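Local coordinates for DNA-3-methyladenine glycosidase (Bacillus halodurans, PDB 2H56), which belongs to the largely helical HhH-GPD superfamily of base excision DNA repair proteins, at residues M156-L165 and P200-W210. Residues are numbered along the deposited sequence; the frame is centred on the assembly and turned at random.
Sequences MFSLGRLDVL and PYETVACLYLW
Phe157 and Trp210 approach from opposite directions, and their rings meet obliquely, planes at 42°, Phe157 CZ lying 3.7 Å from Trp210 CZ3. At the edge of the indole, near its plane, sits the selenium of the selenomethionine Met156, its SE 3.9 Å from Trp210 CH2, a Met-aromatic contact; the indole NE1 is hydrogen-bonded to Asp169 OD2. The Tyr201 ring has Pro200 CD on one face, offset toward the rim, and Leu162 CB at its edge. Met156, extended beyond CG, slides past Thr203 CG2 to bring CE within 3.6 Å of Cys206 SG, which Leu165 CD1 also touches. Thr203 serves two chemistries: with OG1 anti to the carbonyl carbon (chi1 -56°) and CG2 anti to the backbone N, the methyl packs on Met156 while the hydroxyl turns to the loop. Thr203 OG1 donates to Arg161 O (2.8 Å), in the carbonyl plane on a lone pair, and accepts from Val164 N (3.2 Å). Thr203 N donates a hydrogen bond to Leu162 O at 2.8 Å, from above the carbonyl plane. Within the loop, Arg161 grips Asp163 side-on, NE to OD1 and NH2 to OD2. The loop leaving helix 148-157 is thus fastened to the first turn of helix 202-219, helix-and-loop packing within the HhH-GPD fold.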
loop_
_atom_site.group_PDB
_atom_site.type_symbol
_atom_site.label_atom_id
_atom_site.label_comp_id
_atom_site.label_asym_id
_atom_site.label_seq_id
_atom_site.Cartn_x
_atom_site.Cartn_y
_atom_site.Cartn_z
HETATM N N MSE A 156 -3.408 -2.392 -2.266
HETATM C CA MSE A 156 -3.106 -3.455 -1.323
HETATM C C MSE A 156 -3.906 -3.182 -0.066
HETATM O O MSE A 156 -4.740 -3.974 0.325
HETATM C CB MSE A 156 -1.614 -3.543 -0.998
HETATM C CG MSE A 156 -0.706 -4.098 -2.114
HETATM SE SE MSE A 156 1.110 -4.012 -1.432
HETATM C CE MSE A 156 2.381 -4.693 -2.859
ATOM N N PHE A 157 -3.653 -2.019 0.507
ATOM C CA PHE A 157 -4.062 -1.666 1.844
ATOM C C PHE A 157 -5.448 -1.051 1.885
ATOM O O PHE A 157 -5.926 -0.664 2.949
ATOM C CB PHE A 157 -3.052 -0.667 2.417
ATOM C CG PHE A 157 -1.751 -1.277 2.713
ATOM C CD1 PHE A 157 -1.641 -2.206 3.725
ATOM C CD2 PHE A 157 -0.638 -0.969 1.969
ATOM C CE1 PHE A 157 -0.420 -2.812 4.022
ATOM C CE2 PHE A 157 0.584 -1.568 2.240
ATOM C CZ PHE A 157 0.693 -2.496 3.277
ATOM N N SER A 158 -6.108 -0.959 0.743
ATOM C CA SER A 158 -7.429 -0.390 0.732
ATOM C C SER A 158 -8.404 -1.202 -0.080
ATOM O O SER A 158 -9.484 -1.411 0.395
ATOM C CB SER A 158 -7.370 1.065 0.297
ATOM O OG SER A 158 -8.446 1.348 -0.551
ATOM N N LEU A 159 -8.053 -1.656 -1.279
ATOM C CA LEU A 159 -8.856 -2.678 -1.990
ATOM C C LEU A 159 -8.538 -4.144 -1.624
ATOM O O LEU A 159 -9.139 -5.062 -2.196
ATOM C CB LEU A 159 -8.665 -2.596 -3.496
ATOM C CG LEU A 159 -9.153 -1.368 -4.231
ATOM C CD1 LEU A 159 -8.241 -0.224 -3.901
ATOM C CD2 LEU A 159 -9.139 -1.680 -5.731
ATOM N N GLY A 160 -7.580 -4.377 -0.721
ATOM C CA GLY A 160 -7.224 -5.742 -0.288
ATOM C C GLY A 160 -6.860 -6.735 -1.395
ATOM O O GLY A 160 -7.099 -7.956 -1.259
ATOM N N ARG A 161 -6.259 -6.212 -2.471
ATOM C CA ARG A 161 -5.869 -7.024 -3.632
ATOM C C ARG A 161 -4.554 -7.728 -3.374
ATOM O O ARG A 161 -3.599 -7.107 -3.006
ATOM C CB ARG A 161 -5.741 -6.143 -4.867
ATOM C CG ARG A 161 -7.057 -5.707 -5.422
ATOM C CD ARG A 161 -7.708 -6.845 -6.191
ATOM N NE ARG A 161 -6.883 -7.193 -7.350
ATOM C CZ ARG A 161 -7.032 -6.689 -8.575
ATOM N NH1 ARG A 161 -8.012 -5.833 -8.863
ATOM N NH2 ARG A 161 -6.199 -7.070 -9.534
ATOM N N LEU A 162 -4.501 -9.032 -3.579
ATOM C CA LEU A 162 -3.317 -9.806 -3.185
ATOM C C LEU A 162 -2.266 -9.988 -4.309
ATOM O O LEU A 162 -1.208 -10.578 -4.085
ATOM C CB LEU A 162 -3.768 -11.162 -2.627
ATOM C CG LEU A 162 -4.700 -11.077 -1.407
ATOM C CD1 LEU A 162 -4.950 -12.418 -0.819
ATOM C CD2 LEU A 162 -4.099 -10.162 -0.328
ATOM N N ASP A 163 -2.531 -9.443 -5.493
ATOM C CA ASP A 163 -1.689 -9.674 -6.683
ATOM C C ASP A 163 -0.927 -8.399 -7.154
ATOM O O ASP A 163 -0.902 -8.057 -8.339
ATOM C CB ASP A 163 -2.576 -10.200 -7.803
ATOM C CG ASP A 163 -3.706 -9.219 -8.195
ATOM O OD1 ASP A 163 -4.085 -8.315 -7.410
ATOM O OD2 ASP A 163 -4.209 -9.363 -9.320
ATOM N N VAL A 164 -0.306 -7.725 -6.196
ATOM C CA VAL A 164 0.353 -6.444 -6.392
ATOM C C VAL A 164 1.812 -6.586 -5.924
ATOM O O VAL A 164 2.083 -7.157 -4.881
ATOM C CB VAL A 164 -0.374 -5.367 -5.538
ATOM C CG1 VAL A 164 0.304 -3.983 -5.654
ATOM C CG2 VAL A 164 -1.881 -5.290 -5.904
ATOM N N LEU A 165 2.749 -6.094 -6.705
ATOM C CA LEU A 165 4.151 -6.076 -6.326
ATOM C C LEU A 165 4.718 -4.665 -6.605
ATOM O O LEU A 165 4.977 -4.329 -7.766
ATOM C CB LEU A 165 4.866 -7.112 -7.169
ATOM C CG LEU A 165 6.364 -7.375 -7.009
ATOM C CD1 LEU A 165 6.688 -8.125 -5.716
ATOM C CD2 LEU A 165 6.844 -8.190 -8.218
ATOM N N PRO A 200 -0.190 -15.932 -7.840
ATOM C CA PRO A 200 -0.811 -14.592 -7.899
ATOM C C PRO A 200 -0.988 -13.941 -6.496
ATOM O O PRO A 200 -1.991 -13.271 -6.248
ATOM C CB PRO A 200 -2.172 -14.917 -8.531
ATOM C CG PRO A 200 -2.503 -16.228 -7.920
ATOM C CD PRO A 200 -1.211 -16.946 -7.562
ATOM N N TYR A 201 -0.055 -14.155 -5.579
ATOM C CA TYR A 201 -0.218 -13.623 -4.236
ATOM C C TYR A 201 0.923 -12.744 -3.827
ATOM O O TYR A 201 1.335 -12.727 -2.668
ATOM C CB TYR A 201 -0.376 -14.757 -3.252
ATOM C CG TYR A 201 -1.592 -15.569 -3.509
ATOM C CD1 TYR A 201 -2.848 -14.964 -3.565
ATOM C CD2 TYR A 201 -1.519 -16.946 -3.664
ATOM C CE1 TYR A 201 -4.001 -15.716 -3.779
ATOM C CE2 TYR A 201 -2.667 -17.711 -3.880
ATOM C CZ TYR A 201 -3.903 -17.078 -3.945
ATOM O OH TYR A 201 -5.043 -17.785 -4.176
ATOM N N GLU A 202 1.397 -11.956 -4.771
ATOM C CA GLU A 202 2.534 -11.090 -4.539
ATOM C C GLU A 202 2.406 -10.164 -3.324
ATOM O O GLU A 202 3.387 -9.918 -2.617
ATOM C CB GLU A 202 2.821 -10.249 -5.805
ATOM C CG GLU A 202 3.309 -11.073 -7.044
ATOM C CD GLU A 202 2.170 -11.497 -7.999
ATOM O OE1 GLU A 202 0.976 -11.350 -7.647
ATOM O OE2 GLU A 202 2.474 -11.960 -9.125
ATOM N N THR A 203 1.212 -9.631 -3.086
ATOM C CA THR A 203 1.022 -8.751 -1.954
ATOM C C THR A 203 1.404 -9.467 -0.665
ATOM O O THR A 203 1.995 -8.845 0.225
ATOM C CB THR A 203 -0.435 -8.251 -1.834
ATOM O OG1 THR A 203 -0.857 -7.596 -3.043
ATOM C CG2 THR A 203 -0.567 -7.266 -0.687
ATOM N N VAL A 204 1.089 -10.763 -0.554
ATOM C CA VAL A 204 1.402 -11.488 0.679
ATOM C C VAL A 204 2.943 -11.567 0.905
ATOM O O VAL A 204 3.444 -11.303 2.013
ATOM C CB VAL A 204 0.750 -12.893 0.728
ATOM C CG1 VAL A 204 1.100 -13.572 2.027
ATOM C CG2 VAL A 204 -0.803 -12.826 0.580
ATOM N N ALA A 205 3.697 -11.880 -0.145
ATOM C CA ALA A 205 5.172 -11.802 -0.093
ATOM C C ALA A 205 5.631 -10.439 0.370
ATOM O O ALA A 205 6.540 -10.306 1.177
ATOM C CB ALA A 205 5.770 -12.084 -1.457
ATOM N N CYS A 206 5.000 -9.406 -0.163
ATOM C CA CYS A 206 5.415 -8.048 0.139
ATOM C C CYS A 206 5.267 -7.726 1.613
ATOM O O CYS A 206 6.070 -6.987 2.172
ATOM C CB CYS A 206 4.630 -7.046 -0.710
ATOM S SG CYS A 206 5.104 -7.061 -2.461
ATOM N N LEU A 207 4.229 -8.264 2.241
ATOM C CA LEU A 207 4.083 -8.115 3.669
ATOM C C LEU A 207 5.316 -8.719 4.378
ATOM O O LEU A 207 5.845 -8.138 5.318
ATOM C CB LEU A 207 2.803 -8.791 4.150
ATOM C CG LEU A 207 1.495 -8.208 3.626
ATOM C CD1 LEU A 207 0.312 -9.053 4.097
ATOM C CD2 LEU A 207 1.373 -6.776 4.068
ATOM N N TYR A 208 5.797 -9.862 3.924
ATOM C CA TYR A 208 6.971 -10.475 4.562
ATOM C C TYR A 208 8.240 -9.708 4.250
ATOM O O TYR A 208 9.135 -9.585 5.090
ATOM C CB TYR A 208 7.112 -11.938 4.161
ATOM C CG TYR A 208 6.120 -12.818 4.885
ATOM C CD1 TYR A 208 6.313 -13.137 6.226
ATOM C CD2 TYR A 208 4.988 -13.310 4.245
ATOM C CE1 TYR A 208 5.436 -13.914 6.910
ATOM C CE2 TYR A 208 4.077 -14.113 4.938
ATOM C CZ TYR A 208 4.315 -14.403 6.270
ATOM O OH TYR A 208 3.438 -15.168 6.971
ATOM N N LEU A 209 8.320 -9.167 3.043
ATOM C CA LEU A 209 9.472 -8.363 2.700
ATOM C C LEU A 209 9.542 -7.177 3.648
ATOM O O LEU A 209 10.619 -6.863 4.198
ATOM C CB LEU A 209 9.435 -7.937 1.222
ATOM C CG LEU A 209 9.743 -9.052 0.193
ATOM C CD1 LEU A 209 10.037 -8.491 -1.186
ATOM C CD2 LEU A 209 10.933 -9.860 0.624
ATOM N N TRP A 210 8.391 -6.536 3.870
ATOM C CA TRP A 210 8.339 -5.392 4.779
ATOM C C TRP A 210 8.770 -5.778 6.179
ATOM O O TRP A 210 9.464 -5.014 6.853
ATOM C CB TRP A 210 6.953 -4.763 4.819
ATOM C CG TRP A 210 6.783 -3.744 3.796
ATOM C CD1 TRP A 210 7.637 -2.743 3.517
ATOM C CD2 TRP A 210 5.698 -3.611 2.883
ATOM N NE1 TRP A 210 7.172 -1.994 2.480
ATOM C CE2 TRP A 210 5.976 -2.504 2.070
ATOM C CE3 TRP A 210 4.522 -4.329 2.663
ATOM C CZ2 TRP A 210 5.111 -2.075 1.062
ATOM C CZ3 TRP A 210 3.669 -3.923 1.654
ATOM C CH2 TRP A 210 3.960 -2.794 0.872
#